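Local coordinates for hypothetical protein VC0802 (Vibrio cholerae, PDB 1ZVP), which is of unknown function but carries two ACT domains, a fold that often binds small molecules in regulatory proteins, and may be involved in transport, at residues S16-A21 / L73-V78; D23-T28 / S68-L73. One frame throughout, in Å; residues are numbered along the deposited sequence.

Interaction 1 (S16-A21 / L73-V78); sequences SPELMA and LITLTV
P17, E18 and L19 run antiparallel to I74, T75 and L76, and the backbone of this pairing is its tightest part. E18 and T75 form the hydrogen-bonded pair: E18 N reaches T75 O at 2.9 Å, and T75 N returns a bond to E18 O. Two residues on, M20 N meets L73 O at 2.8 Å in a nearly straight bond, 168° at the hydrogen. At the far end S16 O takes two donors from T77, OG1 in the carbonyl plane on a lone pair and the amide N from above that plane, 3.1 Å away. With chi1 at 58°, T77 OG1 lies between its own backbone N and carbonyl carbon, which turns the hydroxyl onto S16 O.

On one face P17 CB rests against buried I74 at CG2, 3.8 Å away, and L19 CD2 comes down on I74 CG1. P17 and I74 also touch helix 120-127, P17 on L124 and L127, I74 on A123 and L127, whereas L19 is exposed.

On the other face T75 is buried, but E18, M20 and T77 are partly exposed. E18 lies alongside T75 and crosses T77 at about a right angle, its extended chain bringing CD within 3.4 Å of T77 CG2. M20 bends at chi2 and chi3, laying CG against L73 CG and CE against T75 CB. T75 OG1 is bonded to H112 ND1 on the next strand.

Within this chain strand 17-19 is an outermost strand of the four-stranded antiparallel sheet, beside strand 71-76, where the last strand of a canonical ACT ferredoxin-like fold would lie.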
loop_
_atom_site.group_PDB
_atom_site.type_symbol
_atom_site.label_atom_id
_atom_site.label_comp_id
_atom_site.label_asym_id
_atom_site.label_seq_id
_atom_site.Cartn_x
_atom_site.Cartn_y
_atom_site.Cartn_z
ATOM N N SER D 16 -5.060 12.084 -11.000
ATOM C CA SER D 16 -5.940 11.487 -12.004
ATOM C C SER D 16 -6.712 10.262 -11.479
ATOM O O SER D 16 -6.606 9.172 -12.046
ATOM C CB SER D 16 -5.160 11.153 -13.285
ATOM O OG SER D 16 -4.789 12.334 -13.980
ATOM N N PRO D 17 -7.495 10.444 -10.392
ATOM C CA PRO D 17 -8.154 9.308 -9.747
ATOM C C PRO D 17 -9.332 8.731 -10.532
ATOM O O PRO D 17 -9.983 9.434 -11.307
ATOM C CB PRO D 17 -8.641 9.902 -8.428
ATOM C CG PRO D 17 -8.893 11.308 -8.739
ATOM C CD PRO D 17 -7.813 11.706 -9.702
ATOM N N GLU D 18 -9.596 7.446 -10.336
ATOM C CA GLU D 18 -10.774 6.833 -10.906
ATOM C C GLU D 18 -11.403 5.880 -9.914
ATOM O O GLU D 18 -10.710 5.067 -9.307
ATOM C CB GLU D 18 -10.445 6.127 -12.218
ATOM C CG GLU D 18 -9.153 5.371 -12.200
ATOM C CD GLU D 18 -8.983 4.471 -13.395
ATOM O OE1 GLU D 18 -8.194 3.502 -13.295
ATOM O OE2 GLU D 18 -9.629 4.728 -14.433
ATOM N N LEU D 19 -12.712 6.013 -9.731
ATOM C CA LEU D 19 -13.465 5.165 -8.814
ATOM C C LEU D 19 -13.819 3.858 -9.504
ATOM O O LEU D 19 -14.487 3.866 -10.535
ATOM C CB LEU D 19 -14.761 5.857 -8.393
ATOM C CG LEU D 19 -15.288 5.847 -6.958
ATOM C CD1 LEU D 19 -16.786 5.695 -6.998
ATOM C CD2 LEU D 19 -14.644 4.808 -6.015
ATOM N N MET D 20 -13.375 2.746 -8.916
ATOM C CA MET D 20 -13.677 1.393 -9.412
ATOM C C MET D 20 -14.998 0.847 -8.853
ATOM O O MET D 20 -15.476 1.281 -7.802
ATOM C CB MET D 20 -12.526 0.418 -9.083
ATOM C CG MET D 20 -11.136 0.871 -9.565
ATOM S SD MET D 20 -11.082 1.139 -11.342
ATOM C CE MET D 20 -10.490 2.772 -11.333
ATOM N N ALA D 21 -15.588 -0.096 -9.580
ATOM C CA ALA D 21 -16.768 -0.799 -9.126
ATOM C C ALA D 21 -16.431 -1.691 -7.941
ATOM O O ALA D 21 -15.329 -2.225 -7.856
ATOM C CB ALA D 21 -17.323 -1.625 -10.244
ATOM N N LEU D 73 -12.690 1.551 -3.931
ATOM C CA LEU D 73 -11.367 1.448 -4.530
ATOM C C LEU D 73 -11.147 2.528 -5.586
ATOM O O LEU D 73 -11.932 2.683 -6.518
ATOM C CB LEU D 73 -11.129 0.052 -5.107
ATOM C CG LEU D 73 -9.941 -0.111 -6.051
ATOM C CD1 LEU D 73 -8.616 0.067 -5.329
ATOM C CD2 LEU D 73 -10.012 -1.458 -6.717
ATOM N N ILE D 74 -10.058 3.264 -5.401
ATOM C CA ILE D 74 -9.650 4.343 -6.278
ATOM C C ILE D 74 -8.266 4.010 -6.828
ATOM O O ILE D 74 -7.351 3.696 -6.082
ATOM C CB ILE D 74 -9.677 5.712 -5.540
ATOM C CG1 ILE D 74 -11.130 6.091 -5.211
ATOM C CG2 ILE D 74 -8.996 6.793 -6.361
ATOM C CD1 ILE D 74 -11.296 7.146 -4.137
ATOM N N THR D 75 -8.140 4.022 -8.148
ATOM C CA THR D 75 -6.842 3.866 -8.781
ATOM C C THR D 75 -6.340 5.227 -9.244
ATOM O O THR D 75 -7.115 6.069 -9.689
ATOM C CB THR D 75 -6.905 2.879 -9.957
ATOM O OG1 THR D 75 -7.276 1.590 -9.465
ATOM C CG2 THR D 75 -5.562 2.778 -10.656
ATOM N N LEU D 76 -5.038 5.442 -9.116
ATOM C CA LEU D 76 -4.406 6.649 -9.614
ATOM C C LEU D 76 -3.856 6.351 -10.989
ATOM O O LEU D 76 -3.005 5.484 -11.131
ATOM C CB LEU D 76 -3.288 7.064 -8.667
ATOM C CG LEU D 76 -3.635 7.896 -7.438
ATOM C CD1 LEU D 76 -5.126 7.939 -7.081
ATOM C CD2 LEU D 76 -2.800 7.388 -6.286
ATOM N N THR D 77 -4.367 7.050 -12.001
ATOM C CA THR D 77 -3.913 6.842 -13.379
ATOM C C THR D 77 -2.672 7.672 -13.728
ATOM O O THR D 77 -2.053 7.454 -14.776
ATOM C CB THR D 77 -5.030 7.079 -14.433
ATOM O OG1 THR D 77 -5.552 8.404 -14.310
ATOM C CG2 THR D 77 -6.144 6.091 -14.253
ATOM N N VAL D 78 -2.306 8.603 -12.844
ATOM C CA VAL D 78 -1.079 9.387 -12.990
ATOM C C VAL D 78 0.134 8.478 -13.290
ATOM O O VAL D 78 0.279 7.365 -12.750
ATOM C CB VAL D 78 -0.839 10.323 -11.765
ATOM C CG1 VAL D 78 -0.197 9.570 -10.586
ATOM C CG2 VAL D 78 -0.007 11.542 -12.156
HETATM O O HOH W 1 -14.947 0.802 -5.400
#

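Interaction 2 (D23-T28 / S68-L73); sequences DYVFCT and SALFSL
Y24 and F71 meet in a single antiparallel bridge, their backbones gripping each other with two bonds. Y24 N points at a lone pair of F71 O from 2.8 Å, and F71 N answers to Y24 O over the same length between those two atoms. The strands then part, the N-to-C directions of segments 24-28 and 71-73 lying 114° apart, so side chains carry the rest.

F26 turns the edge of its ring toward the face of F71 in a T-shaped stack, with centroids 5.4 Å apart and planes at 68°. Its CE2 stands over the rim of that face and not its middle. F71 chi1, -70°, swings the ring to the side of its own backbone N, where Y24 O lies at the ring edge near its plane. V25 fills the other flank: its CB packs on S68 CB at 3.6 Å, and CG1 touches L70 CD2 at 3.9 Å, the V25 and L70 side chains pointing the same way. L73 CB sits 4.0 Å from Y24 CE2.

D23 closes the near end. Its OD2 passes close to L70 CD1 but has its salt bridge with K117 NZ, while a water connects OD1 to S72 OG.

Further out, F114 meets F26 edge-to-face and also touches F71, making an aromatic cluster. A60 backs V25, I42 lies on Y24 and L73, and Y108 of the second subunit packs on F26. In its chemistry the join is two backbone bonds flanked by aromatic and aliphatic carbon, with the salt bridge and the water-bridged S72 at the D23 end; a lysine so near would probably favour an ionised carboxylate there.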
loop_
_atom_site.group_PDB
_atom_site.type_symbol
_atom_site.label_atom_id
_atom_site.label_comp_id
_atom_site.label_asym_id
_atom_site.label_seq_id
_atom_site.Cartn_x
_atom_site.Cartn_y
_atom_site.Cartn_z
ATOM N N ASP D 23 -17.704 -2.924 -3.554
ATOM C CA ASP D 23 -17.446 -2.628 -2.140
ATOM C C ASP D 23 -16.466 -3.655 -1.628
ATOM O O ASP D 23 -16.652 -4.848 -1.837
ATOM C CB ASP D 23 -18.722 -2.686 -1.287
ATOM C CG ASP D 23 -19.790 -1.686 -1.726
ATOM O OD1 ASP D 23 -19.500 -0.711 -2.468
ATOM O OD2 ASP D 23 -20.950 -1.891 -1.302
ATOM N N TYR D 24 -15.421 -3.196 -0.952
ATOM C CA TYR D 24 -14.353 -4.083 -0.544
ATOM C C TYR D 24 -14.243 -4.117 0.960
ATOM O O TYR D 24 -14.672 -3.185 1.628
ATOM C CB TYR D 24 -13.019 -3.691 -1.220
ATOM C CG TYR D 24 -13.044 -3.965 -2.714
ATOM C CD1 TYR D 24 -12.724 -5.228 -3.218
ATOM C CD2 TYR D 24 -13.429 -2.970 -3.617
ATOM C CE1 TYR D 24 -12.781 -5.486 -4.578
ATOM C CE2 TYR D 24 -13.487 -3.217 -4.977
ATOM C CZ TYR D 24 -13.161 -4.475 -5.451
ATOM O OH TYR D 24 -13.211 -4.718 -6.806
ATOM N N VAL D 25 -13.701 -5.215 1.475
ATOM C CA VAL D 25 -13.486 -5.394 2.900
ATOM C C VAL D 25 -12.110 -6.002 3.129
ATOM O O VAL D 25 -11.595 -6.720 2.275
ATOM C CB VAL D 25 -14.587 -6.278 3.553
ATOM C CG1 VAL D 25 -15.953 -5.638 3.399
ATOM C CG2 VAL D 25 -14.590 -7.694 2.983
ATOM N N PHE D 26 -11.514 -5.693 4.276
ATOM C CA PHE D 26 -10.240 -6.283 4.668
ATOM C C PHE D 26 -10.490 -7.401 5.663
ATOM O O PHE D 26 -11.321 -7.265 6.555
ATOM C CB PHE D 26 -9.312 -5.234 5.289
ATOM C CG PHE D 26 -8.556 -4.401 4.280
ATOM C CD1 PHE D 26 -7.171 -4.483 4.196
ATOM C CD2 PHE D 26 -9.227 -3.520 3.427
ATOM C CE1 PHE D 26 -6.467 -3.706 3.279
ATOM C CE2 PHE D 26 -8.532 -2.746 2.502
ATOM C CZ PHE D 26 -7.153 -2.836 2.429
ATOM N N CYS D 27 -9.774 -8.507 5.495
ATOM C CA CYS D 27 -9.931 -9.674 6.351
ATOM C C CYS D 27 -8.580 -10.234 6.666
ATOM O O CYS D 27 -7.652 -10.130 5.862
ATOM C CB CYS D 27 -10.718 -10.782 5.651
ATOM S SG CYS D 27 -12.345 -10.328 5.086
ATOM N N THR D 28 -8.479 -10.841 7.838
ATOM C CA THR D 28 -7.345 -11.671 8.164
ATOM C C THR D 28 -7.881 -13.093 8.363
ATOM O O THR D 28 -8.941 -13.292 8.964
ATOM C CB THR D 28 -6.572 -11.123 9.387
ATOM O OG1 THR D 28 -5.281 -11.737 9.456
ATOM C CG2 THR D 28 -7.336 -11.335 10.697
ATOM N N SER D 68 -16.794 -6.528 7.905
ATOM C CA SER D 68 -15.771 -5.484 8.027
ATOM C C SER D 68 -16.435 -4.148 7.647
ATOM O O SER D 68 -17.621 -4.129 7.264
ATOM C CB SER D 68 -14.565 -5.804 7.125
ATOM O OG SER D 68 -13.695 -4.688 6.940
ATOM N N ALA D 69 -15.697 -3.040 7.785
ATOM C CA ALA D 69 -16.155 -1.746 7.279
ATOM C C ALA D 69 -15.999 -1.760 5.765
ATOM O O ALA D 69 -15.063 -2.373 5.246
ATOM C CB ALA D 69 -15.358 -0.620 7.893
ATOM N N LEU D 70 -16.924 -1.103 5.066
ATOM C CA LEU D 70 -16.928 -1.082 3.602
ATOM C C LEU D 70 -15.964 -0.058 3.006
ATOM O O LEU D 70 -15.906 1.092 3.452
ATOM C CB LEU D 70 -18.337 -0.848 3.046
ATOM C CG LEU D 70 -19.456 -1.874 3.228
ATOM C CD1 LEU D 70 -20.606 -1.531 2.288
ATOM C CD2 LEU D 70 -18.991 -3.295 2.992
ATOM N N PHE D 71 -15.229 -0.501 1.983
ATOM C CA PHE D 71 -14.242 0.308 1.274
ATOM C C PHE D 71 -14.540 0.484 -0.220
ATOM O O PHE D 71 -15.021 -0.428 -0.897
ATOM C CB PHE D 71 -12.855 -0.294 1.449
ATOM C CG PHE D 71 -12.304 -0.156 2.837
ATOM C CD1 PHE D 71 -11.727 1.036 3.257
ATOM C CD2 PHE D 71 -12.348 -1.224 3.724
ATOM C CE1 PHE D 71 -11.211 1.166 4.536
ATOM C CE2 PHE D 71 -11.831 -1.102 5.011
ATOM C CZ PHE D 71 -11.260 0.095 5.415
ATOM N N SER D 72 -14.255 1.681 -0.720
ATOM C CA SER D 72 -14.269 1.940 -2.147
ATOM C C SER D 72 -12.847 1.919 -2.668
ATOM O O SER D 72 -11.911 2.213 -1.935
ATOM C CB SER D 72 -14.906 3.284 -2.432
ATOM O OG SER D 72 -16.271 3.244 -2.088
ATOM N N LEU D 73 -12.690 1.551 -3.931
ATOM C CA LEU D 73 -11.367 1.448 -4.530
ATOM C C LEU D 73 -11.147 2.528 -5.586
ATOM O O LEU D 73 -11.932 2.683 -6.518
ATOM C CB LEU D 73 -11.129 0.052 -5.107
ATOM C CG LEU D 73 -9.941 -0.111 -6.051
ATOM C CD1 LEU D 73 -8.616 0.067 -5.329
ATOM C CD2 LEU D 73 -10.012 -1.458 -6.717
HETATM O O HOH W 2 -17.761 1.217 -3.417
#

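Strand 71-76 is common to both contacts: interaction 1 takes its later part into the four-stranded sheet, and interaction 2 joins its start to strand 24-29 of the separate three-stranded sheet. Their centres lie about 16 Å apart, yet they touch where L19 CD2 packs on S72 CB at 3.9 Å. L73 serves both, giving the end of its side chain to M20 and its CB to Y24. Interaction 2 is nested along the chain inside the loop closed by interaction 1. Strands 17-19 and 24-29 follow each other, so the few residues between them pass from one sheet to the other. No binding site is established for this protein, so neither contact is assigned to one.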